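Local coordinates for protein EST1E (Clostridium proteoclasticum, PDB 2WTM) that probably hydrolyses ester bonds, including those of feruloyl esters, as a promiscuous feruloyl esterase of the alpha/beta-hydrolase fold, at residues A15-P20 with L96-D101; P191-H196 with T238-E243. One frame throughout, in Å; residues are numbered along the deposited sequence.

Interaction 1: residues A15-P20 with L96-D101; sequences AYLDMP and LDFVTD
The 3.2 Å backbone bond from Val99 N to Leu96 O closes a type I turn that holds Phe98 out toward Met19 and Leu17, and no hydrogen bond crosses between the two segments. The turn leads into strand 99-107 of the alpha/beta-hydrolase sheet. Strands 58-62 and 27-33 lie between strand 11-18 and strand 99-107 in that sheet, so residues 15-20 and 96-101 meet by side chains alone, with the CA atoms of Met19 and Phe98 10.2 Å apart. At the heart of the contact is a Met-aromatic pair. Met19 CE stands nearly over the middle of the Phe98 ring, 3.7 Å from its centroid and 13° off the normal, in a CH-pi contact. Its sulfur lies over the same face but displaced toward the rim, with SD 3.6 Å from Phe98 CZ. The methionine reaches this position because its chain bends at both chi2 (-64°) and chi3, which lays the thioether across the ring instead of extending it past. The other face of the ring is backed by Val99 CG2, 3.5 Å above the plane and also off-centre, so the phenyl is sandwiched between a thioether and a methyl group of its own neighbour. Cys27, on the intervening strand 27-33, touches both Met19 and Phe98, and its backbone is hydrogen-bonded to that of Phe98. Asp18, the residue between the two touching ones, forms a salt bridge with Arg61 on strand 58-62. Leu17 has CG anti to its backbone nitrogen (chi1 177°); Leu17 and Phe98 approach each other from opposite directions, and CD1 meets the ring edge near its plane, 4.0 Å from Phe98 CZ.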
ATOM      1  N   ALA A  15     -10.494   5.336 -18.107  1.00 13.74           N
ATOM      2  CA  ALA A  15     -11.681   4.574 -17.686  1.00 13.05           C
ATOM      3  C   ALA A  15     -12.819   4.693 -18.677  1.00 16.01           C
ATOM      4  O   ALA A  15     -12.916   5.713 -19.380  1.00 17.47           O
ATOM      5  CB  ALA A  15     -12.107   5.054 -16.377  1.00 14.29           C
ATOM      6  N   TYR A  16     -13.693   3.695 -18.673  1.00 15.85           N
ATOM      7  CA  TYR A  16     -14.829   3.654 -19.609  1.00 15.24           C
ATOM      8  C   TYR A  16     -16.071   3.581 -18.754  1.00 16.16           C
ATOM      9  O   TYR A  16     -16.208   2.631 -17.964  1.00 14.79           O
ATOM     10  CB  TYR A  16     -14.781   2.400 -20.527  1.00 16.05           C
ATOM     11  CG  TYR A  16     -13.483   2.307 -21.323  1.00 15.93           C
ATOM     12  CD1 TYR A  16     -13.333   2.989 -22.534  1.00 19.01           C
ATOM     13  CD2 TYR A  16     -12.435   1.546 -20.884  1.00 19.23           C
ATOM     14  CE1 TYR A  16     -12.163   2.897 -23.258  1.00 18.64           C
ATOM     15  CE2 TYR A  16     -11.257   1.455 -21.586  1.00 19.45           C
ATOM     16  CZ  TYR A  16     -11.120   2.145 -22.774  1.00 17.81           C
ATOM     17  OH  TYR A  16      -9.972   2.033 -23.514  1.00 20.44           O
ATOM     18  N   LEU A  17     -16.994   4.529 -18.919  1.00 15.26           N
ATOM     19  CA  LEU A  17     -18.278   4.471 -18.269  1.00 17.77           C
ATOM     20  C   LEU A  17     -19.299   4.019 -19.309  1.00 17.49           C
ATOM     21  O   LEU A  17     -19.437   4.671 -20.372  1.00 18.47           O
ATOM     22  CB  LEU A  17     -18.646   5.859 -17.736  1.00 18.05           C
ATOM     23  CG  LEU A  17     -20.020   5.994 -17.086  1.00 18.70           C
ATOM     24  CD1 LEU A  17     -20.261   5.065 -15.898  1.00 19.39           C
ATOM     25  CD2 LEU A  17     -20.196   7.486 -16.671  1.00 22.70           C
ATOM     26  N   ASP A  18     -19.987   2.921 -19.020  1.00 16.79           N
ATOM     27  CA  ASP A  18     -21.054   2.424 -19.904  1.00 16.91           C
ATOM     28  C   ASP A  18     -22.318   2.335 -19.142  1.00 17.86           C
ATOM     29  O   ASP A  18     -22.388   1.781 -18.040  1.00 14.88           O
ATOM     30  CB  ASP A  18     -20.725   1.072 -20.470  1.00 17.82           C
ATOM     31  CG  ASP A  18     -19.626   1.125 -21.491  1.00 21.25           C
ATOM     32  OD1 ASP A  18     -19.896   1.365 -22.715  1.00 21.41           O
ATOM     33  OD2 ASP A  18     -18.465   0.956 -21.074  1.00 19.37           O
ATOM     34  N   MET A  19     -23.376   2.917 -19.735  1.00 19.22           N
ATOM     35  CA  MET A  19     -24.672   2.992 -19.093  1.00 19.41           C
ATOM     36  C   MET A  19     -25.619   1.925 -19.625  1.00 19.46           C
ATOM     37  O   MET A  19     -25.425   1.436 -20.722  1.00 20.94           O
ATOM     38  CB  MET A  19     -25.311   4.352 -19.342  1.00 19.49           C
ATOM     39  CG  MET A  19     -24.511   5.538 -18.770  1.00 20.86           C
ATOM     40  SD  MET A  19     -24.325   5.593 -16.980  1.00 24.17           S
ATOM     41  CE  MET A  19     -25.919   5.639 -16.337  1.00 25.37           C
ATOM     42  N   PRO A  20     -26.620   1.550 -18.822  1.00 20.97           N
ATOM     43  CA  PRO A  20     -27.643   0.650 -19.389  1.00 23.73           C
ATOM     44  C   PRO A  20     -28.331   1.375 -20.531  1.00 26.58           C
ATOM     45  O   PRO A  20     -28.348   2.595 -20.537  1.00 25.76           O
ATOM     46  CB  PRO A  20     -28.583   0.400 -18.228  1.00 23.25           C
ATOM     47  CG  PRO A  20     -27.825   0.694 -17.042  1.00 23.10           C
ATOM     48  CD  PRO A  20     -26.863   1.801 -17.419  1.00 19.48           C
ATOM     49  N   LEU A  96     -21.002  10.547  -8.629  1.00 23.78           N
ATOM     50  CA  LEU A  96     -21.866  10.491  -9.808  1.00 23.67           C
ATOM     51  C   LEU A  96     -23.310  10.522  -9.318  1.00 23.23           C
ATOM     52  O   LEU A  96     -23.722   9.677  -8.570  1.00 21.66           O
ATOM     53  CB  LEU A  96     -21.565   9.222 -10.617  1.00 23.78           C
ATOM     54  CG  LEU A  96     -20.178   9.209 -11.300  1.00 23.20           C
ATOM     55  CD1 LEU A  96     -19.944   7.899 -12.037  1.00 22.00           C
ATOM     56  CD2 LEU A  96     -20.017  10.391 -12.211  1.00 26.24           C
ATOM     57  N   ASP A  97     -24.096  11.493  -9.797  1.00 24.86           N
ATOM     58  CA  ASP A  97     -25.456  11.665  -9.283  1.00 25.87           C
ATOM     59  C   ASP A  97     -26.406  10.500  -9.548  1.00 25.38           C
ATOM     60  O   ASP A  97     -27.291  10.222  -8.746  1.00 26.84           O
ATOM     61  CB  ASP A  97     -26.066  12.945  -9.892  1.00 26.50           C
ATOM     62  CG  ASP A  97     -25.525  14.189  -9.268  1.00 33.04           C
ATOM     63  OD1 ASP A  97     -25.054  14.137  -8.094  1.00 39.24           O
ATOM     64  OD2 ASP A  97     -25.596  15.249  -9.955  1.00 45.09           O
ATOM     65  N   PHE A  98     -26.230   9.845 -10.681  1.00 24.87           N
ATOM     66  CA  PHE A  98     -27.086   8.717 -11.052  1.00 24.33           C
ATOM     67  C   PHE A  98     -26.862   7.460 -10.239  1.00 23.99           C
ATOM     68  O   PHE A  98     -27.718   6.608 -10.197  1.00 24.37           O
ATOM     69  CB  PHE A  98     -26.962   8.364 -12.536  1.00 24.38           C
ATOM     70  CG  PHE A  98     -25.653   7.710 -12.920  1.00 25.01           C
ATOM     71  CD1 PHE A  98     -25.437   6.343 -12.716  1.00 26.37           C
ATOM     72  CD2 PHE A  98     -24.644   8.462 -13.469  1.00 25.26           C
ATOM     73  CE1 PHE A  98     -24.215   5.760 -13.082  1.00 28.16           C
ATOM     74  CE2 PHE A  98     -23.465   7.882 -13.843  1.00 26.27           C
ATOM     75  CZ  PHE A  98     -23.253   6.533 -13.655  1.00 25.77           C
ATOM     76  N   VAL A  99     -25.700   7.334  -9.589  1.00 22.19           N
ATOM     77  CA  VAL A  99     -25.383   6.080  -8.910  1.00 22.08           C
ATOM     78  C   VAL A  99     -26.247   5.834  -7.700  1.00 20.32           C
ATOM     79  O   VAL A  99     -26.427   6.682  -6.843  1.00 22.22           O
ATOM     80  CB  VAL A  99     -23.868   6.021  -8.522  1.00 21.18           C
ATOM     81  CG1 VAL A  99     -23.564   4.711  -7.804  1.00 22.54           C
ATOM     82  CG2 VAL A  99     -23.048   6.079  -9.734  1.00 21.00           C
ATOM     83  N   THR A 100     -26.782   4.637  -7.628  1.00 18.81           N
ATOM     84  CA  THR A 100     -27.397   4.134  -6.437  1.00 19.01           C
ATOM     85  C   THR A 100     -26.377   3.375  -5.575  1.00 19.16           C
ATOM     86  O   THR A 100     -25.676   3.975  -4.761  1.00 21.77           O
ATOM     87  CB  THR A 100     -28.657   3.292  -6.743  1.00 18.14           C
ATOM     88  OG1 THR A 100     -28.376   2.136  -7.544  1.00 18.68           O
ATOM     89  CG2 THR A 100     -29.692   4.183  -7.482  1.00 21.78           C
ATOM     90  N   ASP A 101     -26.289   2.078  -5.774  1.00 17.25           N
ATOM     91  CA  ASP A 101     -25.311   1.251  -5.080  1.00 16.00           C
ATOM     92  C   ASP A 101     -24.067   1.012  -5.974  1.00 15.44           C
ATOM     93  O   ASP A 101     -24.153   0.952  -7.199  1.00 17.05           O
ATOM     94  CB  ASP A 101     -25.911  -0.074  -4.721  1.00 16.00           C
ATOM     95  CG  ASP A 101     -27.172   0.035  -3.881  1.00 18.28           C
ATOM     96  OD1 ASP A 101     -27.067   0.591  -2.758  1.00 23.63           O
ATOM     97  OD2 ASP A 101     -28.230  -0.463  -4.342  1.00 22.97           O
TER

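Interaction 2: residues P191-H196 with T238-E243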
ATOM      1  N   PRO A 191     -22.316 -10.045   0.144  1.00 14.34           N
ATOM      2  CA  PRO A 191     -22.283 -11.096  -0.814  1.00 14.09           C
ATOM      3  C   PRO A 191     -21.105 -11.058  -1.788  1.00 13.60           C
ATOM      4  O   PRO A 191     -20.784  -9.992  -2.323  1.00 13.70           O
ATOM      5  CB  PRO A 191     -23.590 -10.927  -1.605  1.00 13.16           C
ATOM      6  CG  PRO A 191     -24.473 -10.240  -0.601  1.00 14.38           C
ATOM      7  CD  PRO A 191     -23.535  -9.244   0.023  1.00 15.36           C
ATOM      8  N   VAL A 192     -20.545 -12.241  -1.992  1.00 12.61           N
ATOM      9  CA  VAL A 192     -19.456 -12.502  -2.904  1.00 12.45           C
ATOM     10  C   VAL A 192     -19.767 -13.632  -3.890  1.00 13.60           C
ATOM     11  O   VAL A 192     -20.324 -14.665  -3.488  1.00 14.04           O
ATOM     12  CB  VAL A 192     -18.155 -12.845  -2.099  1.00 11.88           C
ATOM     13  CG1 VAL A 192     -17.020 -13.079  -2.994  1.00 12.76           C
ATOM     14  CG2 VAL A 192     -17.888 -11.782  -1.108  1.00 11.84           C
ATOM     15  N   LEU A 193     -19.406 -13.412  -5.177  1.00 12.85           N
ATOM     16  CA  LEU A 193     -19.415 -14.480  -6.173  1.00 12.75           C
ATOM     17  C   LEU A 193     -18.034 -14.681  -6.719  1.00 12.98           C
ATOM     18  O   LEU A 193     -17.484 -13.778  -7.382  1.00 13.16           O
ATOM     19  CB  LEU A 193     -20.335 -14.182  -7.345  1.00 13.08           C
ATOM     20  CG  LEU A 193     -20.308 -15.126  -8.534  1.00 12.60           C
ATOM     21  CD1 LEU A 193     -21.023 -16.434  -8.200  1.00 18.05           C
ATOM     22  CD2 LEU A 193     -21.016 -14.519  -9.766  1.00 14.08           C
ATOM     23  N   ILE A 194     -17.439 -15.831  -6.397  1.00 12.59           N
ATOM     24  CA  ILE A 194     -16.162 -16.199  -7.048  1.00 13.74           C
ATOM     25  C   ILE A 194     -16.452 -17.126  -8.181  1.00 15.82           C
ATOM     26  O   ILE A 194     -17.220 -18.097  -8.007  1.00 15.05           O
ATOM     27  CB  ILE A 194     -15.127 -16.831  -6.089  1.00 12.99           C
ATOM     28  CG1 ILE A 194     -14.728 -15.804  -5.053  1.00 16.24           C
ATOM     29  CG2 ILE A 194     -13.930 -17.282  -6.878  1.00 14.30           C
ATOM     30  CD1 ILE A 194     -13.807 -16.419  -3.998  1.00 14.96           C
ATOM     31  N   VAL A 195     -15.882 -16.823  -9.336  1.00 14.70           N
ATOM     32  CA  VAL A 195     -15.935 -17.727 -10.521  1.00 15.16           C
ATOM     33  C   VAL A 195     -14.533 -18.198 -10.826  1.00 15.12           C
ATOM     34  O   VAL A 195     -13.567 -17.412 -10.670  1.00 15.31           O
ATOM     35  CB  VAL A 195     -16.519 -16.959 -11.740  1.00 15.71           C
ATOM     36  CG1 VAL A 195     -16.697 -17.953 -12.903  1.00 19.19           C
ATOM     37  CG2 VAL A 195     -17.794 -16.311 -11.362  1.00 15.12           C
ATOM     38  N   HIS A 196     -14.333 -19.481 -11.199  1.00 13.71           N
ATOM     39  CA  HIS A 196     -13.023 -19.967 -11.505  1.00 13.55           C
ATOM     40  C   HIS A 196     -13.122 -21.243 -12.315  1.00 13.54           C
ATOM     41  O   HIS A 196     -13.958 -22.093 -11.995  1.00 13.46           O
ATOM     42  CB  HIS A 196     -12.287 -20.265 -10.168  1.00 12.82           C
ATOM     43  CG  HIS A 196     -10.799 -20.148 -10.210  1.00 13.14           C
ATOM     44  ND1 HIS A 196     -10.088 -19.365  -9.316  1.00 17.12           N
ATOM     45  CD2 HIS A 196      -9.886 -20.714 -11.010  1.00 18.14           C
ATOM     46  CE1 HIS A 196      -8.808 -19.458  -9.578  1.00 15.84           C
ATOM     47  NE2 HIS A 196      -8.647 -20.259 -10.618  1.00 17.85           N
ATOM     48  N   THR A 238     -20.569 -15.340 -17.739  1.00 16.27           N
ATOM     49  CA  THR A 238     -21.460 -14.228 -17.766  1.00 16.33           C
ATOM     50  C   THR A 238     -22.843 -14.642 -17.245  1.00 15.72           C
ATOM     51  O   THR A 238     -23.500 -13.872 -16.617  1.00 15.89           O
ATOM     52  CB  THR A 238     -21.614 -13.649 -19.171  1.00 17.56           C
ATOM     53  OG1 THR A 238     -22.063 -14.681 -20.048  1.00 18.78           O
ATOM     54  CG2 THR A 238     -20.295 -13.147 -19.717  1.00 18.22           C
ATOM     55  N   GLU A 239     -23.278 -15.873 -17.488  1.00 16.86           N
ATOM     56  CA  GLU A 239     -24.562 -16.274 -16.868  1.00 18.26           C
ATOM     57  C   GLU A 239     -24.509 -16.302 -15.340  1.00 17.41           C
ATOM     58  O   GLU A 239     -25.473 -15.970 -14.655  1.00 17.92           O
ATOM     59  CB  GLU A 239     -25.040 -17.636 -17.400  1.00 20.30           C
ATOM     60  CG  GLU A 239     -25.784 -17.548 -18.703  1.00 26.92           C
ATOM     61  CD  GLU A 239     -26.942 -16.529 -18.659  1.00 32.90           C
ATOM     62  OE1 GLU A 239     -27.934 -16.671 -17.870  1.00 33.72           O
ATOM     63  OE2 GLU A 239     -26.783 -15.537 -19.403  1.00 39.18           O
ATOM     64  N   ALA A 240     -23.342 -16.638 -14.798  1.00 15.63           N
ATOM     65  CA  ALA A 240     -23.267 -16.706 -13.335  1.00 16.10           C
ATOM     66  C   ALA A 240     -23.282 -15.293 -12.715  1.00 15.26           C
ATOM     67  O   ALA A 240     -23.915 -15.020 -11.714  1.00 15.26           O
ATOM     68  CB  ALA A 240     -22.035 -17.441 -12.936  1.00 16.16           C
ATOM     69  N   VAL A 241     -22.559 -14.392 -13.369  1.00 15.74           N
ATOM     70  CA  VAL A 241     -22.521 -12.975 -12.981  1.00 15.96           C
ATOM     71  C   VAL A 241     -23.924 -12.374 -13.079  1.00 14.68           C
ATOM     72  O   VAL A 241     -24.397 -11.719 -12.180  1.00 14.35           O
ATOM     73  CB  VAL A 241     -21.528 -12.201 -13.887  1.00 15.88           C
ATOM     74  CG1 VAL A 241     -21.683 -10.689 -13.763  1.00 16.50           C
ATOM     75  CG2 VAL A 241     -20.070 -12.644 -13.581  1.00 15.24           C
ATOM     76  N   LYS A 242     -24.606 -12.680 -14.166  1.00 15.84           N
ATOM     77  CA  LYS A 242     -25.958 -12.198 -14.383  1.00 17.03           C
ATOM     78  C   LYS A 242     -26.935 -12.643 -13.313  1.00 16.53           C
ATOM     79  O   LYS A 242     -27.623 -11.825 -12.742  1.00 17.32           O
ATOM     80  CB  LYS A 242     -26.424 -12.635 -15.762  1.00 16.99           C
ATOM     81  CG  LYS A 242     -27.820 -12.137 -16.107  1.00 18.41           C
ATOM     82  CD  LYS A 242     -28.402 -12.895 -17.341  1.00 18.66           C
ATOM     83  CE  LYS A 242     -29.544 -12.100 -17.965  1.00 22.20           C
ATOM     84  NZ  LYS A 242     -30.184 -12.806 -19.155  1.00 19.02           N
ATOM     85  N   GLU A 243     -26.954 -13.938 -12.995  1.00 18.33           N
ATOM     86  CA  GLU A 243     -27.921 -14.454 -12.004  1.00 19.94           C
ATOM     87  C   GLU A 243     -27.657 -13.912 -10.582  1.00 17.68           C
ATOM     88  O   GLU A 243     -28.508 -13.448  -9.857  1.00 17.31           O
ATOM     89  CB  GLU A 243     -27.866 -15.978 -11.964  1.00 21.03           C
ATOM     90  CG  GLU A 243     -28.580 -16.616 -13.211  1.00 26.18           C
ATOM     91  CD  GLU A 243     -28.489 -18.161 -13.320  1.00 28.09           C
ATOM     92  OE1 GLU A 243     -28.249 -18.857 -12.264  1.00 39.69           O
ATOM     93  OE2 GLU A 243     -28.664 -18.657 -14.490  1.00 35.20           O
TER
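In the alpha/beta-hydrolase fold the last helix packs against a face of the central sheet, and here Leu193 on the inner parallel strand 192-197 meets one turn of helix 234-249. A chi1 of 172° swings the isobutyl group of Leu193 away from its own backbone nitrogen, and the CD2 methyl ends against the helix backbone rather than in a side chain. CD2 lies 3.5 Å from the carbonyl oxygen Ala240 O and 3.9 Å from Val241 CA. Two methyls flank it more loosely: Ala240 CB and Val241 CG2 each stand 4.4 Å from Leu193 CD2. The CA atoms of Leu193 and Val241 are 7.6 Å apart, a close approach consistent with the small side chain of Ala240. No hydrogen bond joins the two segments; the contact is van der Waals packing, in which Leu193 and Val241 are buried. Val195, two residues further along the strand, also turns toward the helix and rests on Val237. Phe244, one turn beyond Ala240, packs on Leu193 as well, while Val241 touches Leu52 of helix 43-54. Such seating of a strand leucine against a C-terminal helix is ordinary sheet-helix packing of the alpha/beta-hydrolase core.

In the fold
From the N terminus, the end of strand 11-18 and the residues just after it enter interaction 1, and the chain runs through strand 27-33, helix 43-54, strand 58-62 and helix 79-93 before the turn ahead of strand 99-107 closes that loop. Strand 99-107 leads to the probable nucleophile elbow. Much later, interaction 2 opens on strand 192-197 and closes on the C-terminal helix 234-249, having enclosed helix 205-214 and the edge strand 218-223. The two loops follow in series, neither nested nor crossed. Interactions 1 and 2 have centres about 20 Å apart. Interaction 1 ties together two strand ends, interaction 2 a strand and a helix, all on one eight-stranded sheet.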